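Side-chain contacts in Tll0287 protein (PDB 5B82), which binds a heme c through a histidine and a cysteine as axial ligands in a PAS-like domain, with a physiological role that remains uncertain: residues 31-36 with 80-85; 85-90 with 96-101; 102-107 with 128-133. One frame throughout, in Å; residues are numbered along the deposited sequence.

Interactions 1 and 3 lie against opposite faces of one four-stranded antiparallel sheet: in 31-36 with 80-85, helix 28-49 meets the end of helix 69-82, and in 102-107 with 128-133, helix 103-114 covers an inner strand. Interaction 3 is buried and apolar across the segments; interaction 1 grades from a buried tryptophan-valine contact to an exposed lysine. Interaction 2, between edge strand 85-89 and the loop leading to helix 103-114, is the polar one, rich in guanidinium-carbonyl bonds and touching the heme. Gln85 belongs to interactions 1 and 2. A salt bridge of 3.0 Å from Arg87 NH2 to Asp105 OD2 ties interaction 2 to interaction 3.

Interaction 1: residues 31-36 with 80-85; sequences LGKVVT and AANGWQ
The indole of Trp84 is met by Val34 over a face and by Lys33 at its edge, so two successive helix residues address one ring in two ways. Val34 CG2 sits 3.5 Å from the centroid of the six-membered ring of Trp84 and only 14° off its normal, a CH-pi contact; the nearest ring atoms are CZ2 and CH2. The valine rotamer turns this methyl, beside the backbone N, onto the ring. On the other face of the indole lies Asn82 CB, so the ring lies between the Val34 methyl and the CB of a residue two positions earlier. Lys33 approaches in the ring plane, with CG 3.6 Å from Trp84 CH2, and its extended chain then carries NZ beyond the ring to Asn82 OD1 at 3.2 Å, a weak hydrogen bond at the exposed lysine end. Asn82 ND2 bonds to Ile78 O, within helix 69-82, and Trp84 NE1 to Glu30 OE2. Gly83, with positive phi, turns the chain out of that helix toward strand 85-89. Trp84 thus bridges the end of helix 69-82 to helix 28-49, while Val34 also packs on Val178 and Ile180 of strand 172-181 and on Tyr131 of strand 128-136.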
loop_
_atom_site.group_PDB
_atom_site.type_symbol
_atom_site.label_atom_id
_atom_site.label_comp_id
_atom_site.label_asym_id
_atom_site.label_seq_id
_atom_site.Cartn_x
_atom_site.Cartn_y
_atom_site.Cartn_z
ATOM N N LEU A 31 -13.008 1.769 14.956
ATOM C CA LEU A 31 -12.376 0.590 14.374
ATOM C C LEU A 31 -12.999 0.283 13.002
ATOM O O LEU A 31 -12.284 0.065 11.987
ATOM C CB LEU A 31 -12.536 -0.601 15.316
ATOM C CG LEU A 31 -11.898 -0.378 16.696
ATOM C CD1 LEU A 31 -12.344 -1.453 17.666
ATOM C CD2 LEU A 31 -10.394 -0.382 16.562
ATOM N N GLY A 32 -14.335 0.303 12.968
ATOM C CA GLY A 32 -15.009 0.043 11.691
ATOM C C GLY A 32 -14.671 1.075 10.619
ATOM O O GLY A 32 -14.489 0.740 9.440
ATOM N N LYS A 33 -14.612 2.341 11.034
ATOM C CA LYS A 33 -14.239 3.442 10.157
ATOM C C LYS A 33 -12.847 3.228 9.564
ATOM O O LYS A 33 -12.613 3.512 8.383
ATOM C CB LYS A 33 -14.302 4.781 10.910
ATOM C CG LYS A 33 -13.877 5.955 10.055
ATOM C CD LYS A 33 -14.255 7.298 10.653
ATOM C CE LYS A 33 -14.108 8.391 9.589
ATOM N NZ LYS A 33 -14.497 9.742 10.074
ATOM N N VAL A 34 -11.919 2.733 10.379
ATOM C CA VAL A 34 -10.596 2.383 9.855
ATOM C C VAL A 34 -10.680 1.290 8.773
ATOM O O VAL A 34 -10.119 1.448 7.665
ATOM C CB VAL A 34 -9.626 1.924 10.964
ATOM C CG1 VAL A 34 -8.353 1.328 10.348
ATOM C CG2 VAL A 34 -9.260 3.085 11.885
ATOM N N VAL A 35 -11.367 0.190 9.088
ATOM C CA VAL A 35 -11.494 -0.886 8.066
ATOM C C VAL A 35 -12.085 -0.376 6.738
ATOM O O VAL A 35 -11.562 -0.653 5.623
ATOM C CB VAL A 35 -12.321 -2.087 8.608
ATOM C CG1 VAL A 35 -12.621 -3.121 7.511
ATOM C CG2 VAL A 35 -11.605 -2.733 9.809
ATOM N N THR A 36 -13.161 0.396 6.858
ATOM C CA THR A 36 -13.826 0.937 5.681
ATOM C C THR A 36 -12.922 1.881 4.892
ATOM O O THR A 36 -12.826 1.768 3.668
ATOM C CB THR A 36 -15.126 1.668 6.031
ATOM O OG1 THR A 36 -16.034 0.748 6.641
ATOM C CG2 THR A 36 -15.775 2.222 4.761
ATOM N N ALA A 80 -4.564 12.700 8.733
ATOM C CA ALA A 80 -4.712 14.037 9.321
ATOM C C ALA A 80 -6.133 14.290 9.801
ATOM O O ALA A 80 -6.343 14.849 10.872
ATOM C CB ALA A 80 -4.284 15.120 8.331
ATOM N N ALA A 81 -7.108 13.865 9.010
ATOM C CA ALA A 81 -8.506 14.107 9.339
ATOM C C ALA A 81 -8.947 13.321 10.566
ATOM O O ALA A 81 -9.843 13.755 11.292
ATOM C CB ALA A 81 -9.396 13.771 8.154
ATOM N N ASN A 82 -8.320 12.172 10.805
ATOM C CA ASN A 82 -8.785 11.305 11.882
ATOM C C ASN A 82 -7.889 11.219 13.123
ATOM O O ASN A 82 -8.266 10.619 14.133
ATOM C CB ASN A 82 -9.062 9.909 11.334
ATOM C CG ASN A 82 -10.262 9.876 10.409
ATOM O OD1 ASN A 82 -11.408 9.813 10.860
ATOM N ND2 ASN A 82 -10.008 9.932 9.110
ATOM N N GLY A 83 -6.710 11.822 13.057
ATOM C CA GLY A 83 -5.753 11.681 14.138
ATOM C C GLY A 83 -5.175 10.277 14.183
ATOM O O GLY A 83 -4.837 9.765 15.255
ATOM N N TRP A 84 -5.086 9.639 13.014
ATOM C CA TRP A 84 -4.447 8.339 12.894
ATOM C C TRP A 84 -3.081 8.518 12.248
ATOM O O TRP A 84 -2.774 9.578 11.713
ATOM C CB TRP A 84 -5.277 7.412 11.992
ATOM C CG TRP A 84 -6.700 7.208 12.426
ATOM C CD1 TRP A 84 -7.201 7.357 13.686
ATOM C CD2 TRP A 84 -7.807 6.820 11.595
ATOM N NE1 TRP A 84 -8.549 7.086 13.690
ATOM C CE2 TRP A 84 -8.947 6.755 12.422
ATOM C CE3 TRP A 84 -7.943 6.529 10.230
ATOM C CZ2 TRP A 84 -10.209 6.413 11.933
ATOM C CZ3 TRP A 84 -9.202 6.182 9.743
ATOM C CH2 TRP A 84 -10.314 6.123 10.594
ATOM N N GLN A 85 -2.258 7.477 12.303
ATOM C CA GLN A 85 -1.129 7.366 11.394
ATOM C C GLN A 85 -1.578 6.380 10.329
ATOM O O GLN A 85 -2.106 5.330 10.664
ATOM C CB GLN A 85 0.091 6.821 12.120
ATOM C CG GLN A 85 0.640 7.784 13.164
ATOM C CD GLN A 85 1.216 7.067 14.353
ATOM O OE1 GLN A 85 2.121 6.239 14.219
ATOM N NE2 GLN A 85 0.685 7.364 15.531
#

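Interaction 2: residues 85-90 with 96-101; sequences QVRQVA and PNHAPR. With HEC (heme c), chain B.
Arg87 reaches from edge strand 85-89 into the turn of Asn97 and Ala99, and its side chain can be followed outward. From CB the chain runs on with CG anti to the backbone N, 4.0 Å from Asn97 O. It bends at chi3 (73°), where CD comes to 3.4 Å from Arg101 NH1, which brings the guanidinium edge-on to the loop carbonyls. NE faces Arg101 NH1 at 3.4 Å, two donors that do not bond. Arg87 NH1 donates to both Asn97 O and Ala99 O, each at 2.8 Å and fairly straight. A longer bond of 3.2 Å runs from Arg87 NH2 to Ala99 O, and the same nitrogen forms a salt bridge to Asp105. Both carbonyl oxygens lie close to the guanidinium plane, whose faces are covered by Val89 CG2 and, opposite, by the Arg101 guanidinium, stacked with planes 4° apart.

Beside this, Ala90 N bonds to His98 O, and Gln88 CB lies over the His98 ring; Gln88 OE1 is taken by Arg45. The edge of that ring points at the heme, where His98 ND1 donates to propionate O2A at 2.6 Å. The carbonyls, together with Asp105, probably offset the repulsion of the stacked arginines, consistent with a loop held so that His98, a heme-binding residue, meets the propionate.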
loop_
_atom_site.group_PDB
_atom_site.type_symbol
_atom_site.label_atom_id
_atom_site.label_comp_id
_atom_site.label_asym_id
_atom_site.label_seq_id
_atom_site.Cartn_x
_atom_site.Cartn_y
_atom_site.Cartn_z
ATOM N N GLN A 85 -2.258 7.477 12.303
ATOM C CA GLN A 85 -1.129 7.366 11.394
ATOM C C GLN A 85 -1.578 6.380 10.329
ATOM O O GLN A 85 -2.106 5.330 10.664
ATOM C CB GLN A 85 0.091 6.821 12.120
ATOM C CG GLN A 85 0.640 7.784 13.164
ATOM C CD GLN A 85 1.216 7.067 14.353
ATOM O OE1 GLN A 85 2.121 6.239 14.219
ATOM N NE2 GLN A 85 0.685 7.364 15.531
ATOM N N VAL A 86 -1.388 6.726 9.058
ATOM C CA VAL A 86 -1.771 5.847 7.944
ATOM C C VAL A 86 -0.628 5.837 6.958
ATOM O O VAL A 86 -0.141 6.898 6.569
ATOM C CB VAL A 86 -3.036 6.354 7.216
ATOM C CG1 VAL A 86 -3.407 5.408 6.042
ATOM C CG2 VAL A 86 -4.182 6.500 8.195
ATOM N N ARG A 87 -0.193 4.651 6.556
ATOM C CA ARG A 87 0.989 4.538 5.712
ATOM C C ARG A 87 1.033 3.214 4.952
ATOM O O ARG A 87 0.744 2.149 5.509
ATOM C CB ARG A 87 2.243 4.646 6.576
ATOM C CG ARG A 87 3.533 4.800 5.794
ATOM C CD ARG A 87 4.685 5.141 6.741
ATOM N NE ARG A 87 5.096 3.999 7.554
ATOM C CZ ARG A 87 6.126 3.211 7.268
ATOM N NH1 ARG A 87 6.861 3.437 6.181
ATOM N NH2 ARG A 87 6.427 2.199 8.065
ATOM N N GLN A 88 1.417 3.283 3.683
ATOM C CA GLN A 88 1.698 2.073 2.923
ATOM C C GLN A 88 3.091 1.607 3.290
ATOM O O GLN A 88 4.000 2.419 3.487
ATOM C CB GLN A 88 1.629 2.348 1.428
ATOM C CG GLN A 88 0.244 2.721 0.947
ATOM C CD GLN A 88 0.267 3.307 -0.451
ATOM O OE1 GLN A 88 -0.014 2.615 -1.431
ATOM N NE2 GLN A 88 0.616 4.586 -0.551
ATOM N N VAL A 89 3.253 0.300 3.408
ATOM C CA VAL A 89 4.541 -0.277 3.762
ATOM C C VAL A 89 4.822 -1.467 2.867
ATOM O O VAL A 89 3.965 -2.331 2.702
ATOM C CB VAL A 89 4.543 -0.772 5.217
ATOM C CG1 VAL A 89 5.933 -1.283 5.593
ATOM C CG2 VAL A 89 4.091 0.348 6.165
ATOM N N ALA A 90 6.018 -1.510 2.288
ATOM C CA ALA A 90 6.410 -2.631 1.447
ATOM C C ALA A 90 7.894 -2.926 1.579
ATOM O O ALA A 90 8.711 -2.013 1.705
ATOM C CB ALA A 90 6.049 -2.367 -0.015
ATOM N N PRO A 96 10.594 5.938 -0.753
ATOM C CA PRO A 96 11.336 5.583 0.462
ATOM C C PRO A 96 10.546 5.801 1.755
ATOM O O PRO A 96 10.924 5.254 2.788
ATOM C CB PRO A 96 12.564 6.499 0.407
ATOM C CG PRO A 96 12.175 7.609 -0.499
ATOM C CD PRO A 96 11.269 6.997 -1.518
ATOM N N ASN A 97 9.457 6.563 1.701
ATOM C CA ASN A 97 8.625 6.764 2.885
ATOM C C ASN A 97 7.812 5.520 3.241
ATOM O O ASN A 97 7.157 5.465 4.285
ATOM C CB ASN A 97 7.685 7.957 2.688
ATOM C CG ASN A 97 6.943 8.333 3.962
ATOM O OD1 ASN A 97 7.553 8.509 5.020
ATOM N ND2 ASN A 97 5.619 8.441 3.871
ATOM N N HIS A 98 7.867 4.518 2.370
ATOM C CA HIS A 98 7.064 3.326 2.521
ATOM C C HIS A 98 7.882 2.104 2.943
ATOM O O HIS A 98 7.414 0.976 2.837
ATOM C CB HIS A 98 6.308 3.060 1.208
ATOM C CG HIS A 98 5.377 4.170 0.825
ATOM N ND1 HIS A 98 4.979 4.402 -0.474
ATOM C CD2 HIS A 98 4.768 5.119 1.579
ATOM C CE1 HIS A 98 4.165 5.442 -0.506
ATOM N NE2 HIS A 98 4.020 5.896 0.727
ATOM N N ALA A 99 9.099 2.327 3.431
ATOM C CA ALA A 99 9.931 1.216 3.890
ATOM C C ALA A 99 9.414 0.674 5.217
ATOM O O ALA A 99 8.745 1.383 5.968
ATOM C CB ALA A 99 11.393 1.655 4.033
ATOM N N PRO A 100 9.710 -0.595 5.511
ATOM C CA PRO A 100 9.412 -1.064 6.865
ATOM C C PRO A 100 10.284 -0.280 7.846
ATOM O O PRO A 100 11.432 0.019 7.517
ATOM C CB PRO A 100 9.823 -2.535 6.819
ATOM C CG PRO A 100 9.707 -2.909 5.347
ATOM C CD PRO A 100 10.186 -1.679 4.637
ATOM N N ARG A 101 9.747 0.070 9.010
ATOM C CA ARG A 101 10.495 0.878 9.975
ATOM C C ARG A 101 10.671 0.194 11.315
ATOM O O ARG A 101 11.650 0.440 12.022
ATOM C CB ARG A 101 9.795 2.213 10.199
ATOM C CG ARG A 101 9.828 3.120 8.999
ATOM C CD ARG A 101 9.018 4.372 9.240
ATOM N NE ARG A 101 9.086 5.257 8.087
ATOM C CZ ARG A 101 8.211 6.222 7.838
ATOM N NH1 ARG A 101 7.192 6.418 8.663
ATOM N NH2 ARG A 101 8.354 6.981 6.763
HETATM FE FE HEC B . 1.891 1.264 -7.644
HETATM C CHA HEC B . 3.673 2.857 -5.233
HETATM C CHB HEC B . 0.882 -1.089 -5.266
HETATM C CHC HEC B . -0.111 -0.248 -9.923
HETATM C CHD HEC B . 3.182 3.314 -10.080
HETATM N NA HEC B . 2.264 0.903 -5.638
HETATM C C1A HEC B . 2.931 1.783 -4.812
HETATM C C2A HEC B . 2.730 1.368 -3.437
HETATM C C3A HEC B . 1.954 0.278 -3.463
HETATM C C4A HEC B . 1.653 -0.038 -4.835
HETATM C CMA HEC B . 1.453 -0.542 -2.263
HETATM C CAA HEC B . 3.291 2.073 -2.175
HETATM C CBA HEC B . 4.532 1.371 -1.625
HETATM C CGA HEC B . 5.752 1.786 -2.403
HETATM O O1A HEC B . 6.374 0.915 -3.059
HETATM O O2A HEC B . 6.093 2.998 -2.401
HETATM N NB HEC B . 0.651 -0.368 -7.589
HETATM C C1B HEC B . 0.323 -1.169 -6.515
HETATM C C2B HEC B . -0.705 -2.102 -6.927
HETATM C C3B HEC B . -0.971 -1.874 -8.215
HETATM C C4B HEC B . -0.136 -0.775 -8.654
HETATM C CMB HEC B . -1.333 -3.203 -6.033
HETATM C CAB HEC B . -2.001 -2.626 -9.090
HETATM C CBB HEC B . -3.446 -2.359 -8.593
HETATM N NC HEC B . 1.622 1.472 -9.638
HETATM C C1C HEC B . 0.693 0.776 -10.379
HETATM C C2C HEC B . 0.602 1.405 -11.680
HETATM C C3C HEC B . 1.602 2.298 -11.776
HETATM C C4C HEC B . 2.203 2.416 -10.460
HETATM C CMC HEC B . -0.186 0.782 -12.857
HETATM C CAC HEC B . 2.000 3.144 -13.016
HETATM C CBC HEC B . 0.875 4.037 -13.591
HETATM N ND HEC B . 3.259 2.786 -7.680
HETATM C C1D HEC B . 3.536 3.591 -8.780
HETATM C C2D HEC B . 4.262 4.764 -8.333
HETATM C C3D HEC B . 4.412 4.597 -6.826
HETATM C C4D HEC B . 3.766 3.353 -6.509
HETATM C CMD HEC B . 4.784 5.937 -9.188
HETATM C CAD HEC B . 5.084 5.561 -5.825
HETATM C CBD HEC B . 3.973 6.509 -5.390
HETATM C CGD HEC B . 4.418 7.405 -4.255
HETATM O O1D HEC B . 5.346 8.221 -4.451
HETATM O O2D HEC B . 3.830 7.297 -3.157
#

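Interaction 3: residues 102-107 with 128-133; sequences TALDVQ and GVHYFR
Leu104 makes the apolar part of the contact, reaching from helix 103-114 to two alternate residues of strand 128-136. Its CD2 lies over the His130 ring, 3.8 Å from the centroid and 10° off the normal, a CH-pi contact. The branch point CG touches Phe132 CZ at 3.6 Å, and CD2 comes in near the plane of the same ring, at its edge. The reach follows from chi1 of 180°, which sets CG anti to the backbone N and directs the isobutyl group at the strand. In this PAS-like fold the helix packs on one face of the antiparallel sheet; the axis of segment 103-107 passes 10.8 Å from that of strand 128-133, at 36°. Tyr131 and Val129, alternating with His130 and Phe132, instead meet helix 28-49.

Polar bonds flank the contact. At the helix start, Asp105 N donates to Thr102 OG1 at 3.2 Å, and Thr102 N returns a weak bond to Asp105 OD2 at 3.3 Å: a capping box. OD2 also accepts from Arg101 N, while Asp105 OD1 lies near the Phe132 edge, 4.3 Å from CE1. Both His130 ring nitrogens are engaged, NE2 with Asp125 and ND1 with Thr179, which would fix the ring's rotation beneath the leucine methyl.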
loop_
_atom_site.group_PDB
_atom_site.type_symbol
_atom_site.label_atom_id
_atom_site.label_comp_id
_atom_site.label_asym_id
_atom_site.label_seq_id
_atom_site.Cartn_x
_atom_site.Cartn_y
_atom_site.Cartn_z
ATOM N N THR A 102 9.714 -0.652 11.674
ATOM C CA THR A 102 9.700 -1.270 12.992
ATOM C C THR A 102 9.608 -2.784 12.912
ATOM O O THR A 102 9.292 -3.339 11.855
ATOM C CB THR A 102 8.503 -0.787 13.821
ATOM O OG1 THR A 102 7.296 -1.070 13.111
ATOM C CG2 THR A 102 8.591 0.711 14.088
ATOM N N ALA A 103 9.883 -3.439 14.039
ATOM C CA ALA A 103 9.717 -4.882 14.171
ATOM C C ALA A 103 8.278 -5.277 13.889
ATOM O O ALA A 103 8.013 -6.363 13.375
ATOM C CB ALA A 103 10.128 -5.345 15.559
ATOM N N LEU A 104 7.341 -4.397 14.217
ATOM C CA LEU A 104 5.938 -4.679 13.934
ATOM C C LEU A 104 5.644 -4.680 12.437
ATOM O O LEU A 104 4.865 -5.510 11.954
ATOM C CB LEU A 104 5.025 -3.686 14.651
ATOM C CG LEU A 104 3.531 -3.899 14.414
ATOM C CD1 LEU A 104 3.099 -5.328 14.709
ATOM C CD2 LEU A 104 2.738 -2.907 15.250
ATOM N N ASP A 105 6.242 -3.752 11.699
ATOM C CA ASP A 105 6.060 -3.747 10.249
ATOM C C ASP A 105 6.490 -5.099 9.670
ATOM O O ASP A 105 5.757 -5.734 8.885
ATOM C CB ASP A 105 6.857 -2.613 9.589
ATOM C CG ASP A 105 6.244 -1.235 9.829
ATOM O OD1 ASP A 105 5.014 -1.141 10.027
ATOM O OD2 ASP A 105 6.995 -0.238 9.790
ATOM N N VAL A 106 7.674 -5.542 10.085
ATOM C CA VAL A 106 8.264 -6.764 9.563
ATOM C C VAL A 106 7.431 -7.963 9.976
ATOM O O VAL A 106 7.200 -8.878 9.177
ATOM C CB VAL A 106 9.730 -6.946 10.017
ATOM C CG1 VAL A 106 10.279 -8.267 9.518
ATOM C CG2 VAL A 106 10.587 -5.803 9.507
ATOM N N GLN A 107 6.970 -7.946 11.220
ATOM C CA GLN A 107 6.108 -8.996 11.751
ATOM C C GLN A 107 4.818 -9.116 10.937
ATOM O O GLN A 107 4.356 -10.223 10.636
ATOM C CB GLN A 107 5.762 -8.710 13.215
ATOM C CG GLN A 107 4.791 -9.717 13.828
ATOM C CD GLN A 107 4.116 -9.205 15.097
ATOM O OE1 GLN A 107 2.961 -9.539 15.375
ATOM N NE2 GLN A 107 4.834 -8.396 15.871
ATOM N N GLY A 128 -0.790 1.630 20.826
ATOM C CA GLY A 128 -2.203 1.818 20.559
ATOM C C GLY A 128 -2.775 0.636 19.777
ATOM O O GLY A 128 -2.362 -0.506 19.984
ATOM N N VAL A 129 -3.737 0.932 18.909
ATOM C CA VAL A 129 -4.362 -0.071 18.034
ATOM C C VAL A 129 -3.801 0.049 16.614
ATOM O O VAL A 129 -3.748 1.142 16.052
ATOM C CB VAL A 129 -5.887 0.106 17.995
ATOM C CG1 VAL A 129 -6.518 -1.031 17.268
ATOM C CG2 VAL A 129 -6.452 0.174 19.390
ATOM N N HIS A 130 -3.382 -1.077 16.036
ATOM C CA HIS A 130 -2.736 -1.075 14.731
ATOM C C HIS A 130 -3.506 -2.012 13.807
ATOM O O HIS A 130 -3.709 -3.168 14.147
ATOM C CB HIS A 130 -1.300 -1.592 14.828
ATOM C CG HIS A 130 -0.484 -0.952 15.911
ATOM N ND1 HIS A 130 0.318 0.145 15.689
ATOM C CD2 HIS A 130 -0.326 -1.277 17.212
ATOM C CE1 HIS A 130 0.934 0.472 16.812
ATOM N NE2 HIS A 130 0.565 -0.378 17.751
ATOM N N TYR A 131 -3.907 -1.517 12.643
ATOM C CA TYR A 131 -4.595 -2.340 11.667
ATOM C C TYR A 131 -3.726 -2.442 10.433
ATOM O O TYR A 131 -3.165 -1.434 9.980
ATOM C CB TYR A 131 -5.943 -1.705 11.308
ATOM C CG TYR A 131 -6.735 -2.399 10.197
ATOM C CD1 TYR A 131 -7.384 -3.610 10.422
ATOM C CD2 TYR A 131 -6.876 -1.813 8.942
ATOM C CE1 TYR A 131 -8.137 -4.230 9.422
ATOM C CE2 TYR A 131 -7.637 -2.435 7.926
ATOM C CZ TYR A 131 -8.261 -3.635 8.183
ATOM O OH TYR A 131 -9.015 -4.249 7.187
ATOM N N PHE A 132 -3.607 -3.661 9.906
ATOM C CA PHE A 132 -2.819 -3.920 8.716
ATOM C C PHE A 132 -3.705 -4.635 7.709
ATOM O O PHE A 132 -4.474 -5.506 8.074
ATOM C CB PHE A 132 -1.623 -4.808 9.039
ATOM C CG PHE A 132 -0.711 -4.227 10.104
ATOM C CD1 PHE A 132 0.319 -3.374 9.756
ATOM C CD2 PHE A 132 -0.898 -4.544 11.438
ATOM C CE1 PHE A 132 1.163 -2.819 10.741
ATOM C CE2 PHE A 132 -0.055 -4.005 12.431
ATOM C CZ PHE A 132 0.968 -3.147 12.075
ATOM N N ARG A 133 -3.567 -4.272 6.445
ATOM C CA ARG A 133 -4.369 -4.904 5.404
ATOM C C ARG A 133 -3.463 -5.195 4.220
ATOM O O ARG A 133 -2.813 -4.296 3.678
ATOM C CB ARG A 133 -5.563 -4.013 5.033
ATOM C CG ARG A 133 -6.703 -4.742 4.239
ATOM C CD ARG A 133 -6.534 -4.592 2.753
ATOM N NE ARG A 133 -7.686 -5.134 2.017
ATOM C CZ ARG A 133 -7.735 -6.357 1.498
ATOM N NH1 ARG A 133 -6.692 -7.175 1.628
ATOM N NH2 ARG A 133 -8.819 -6.764 0.835
#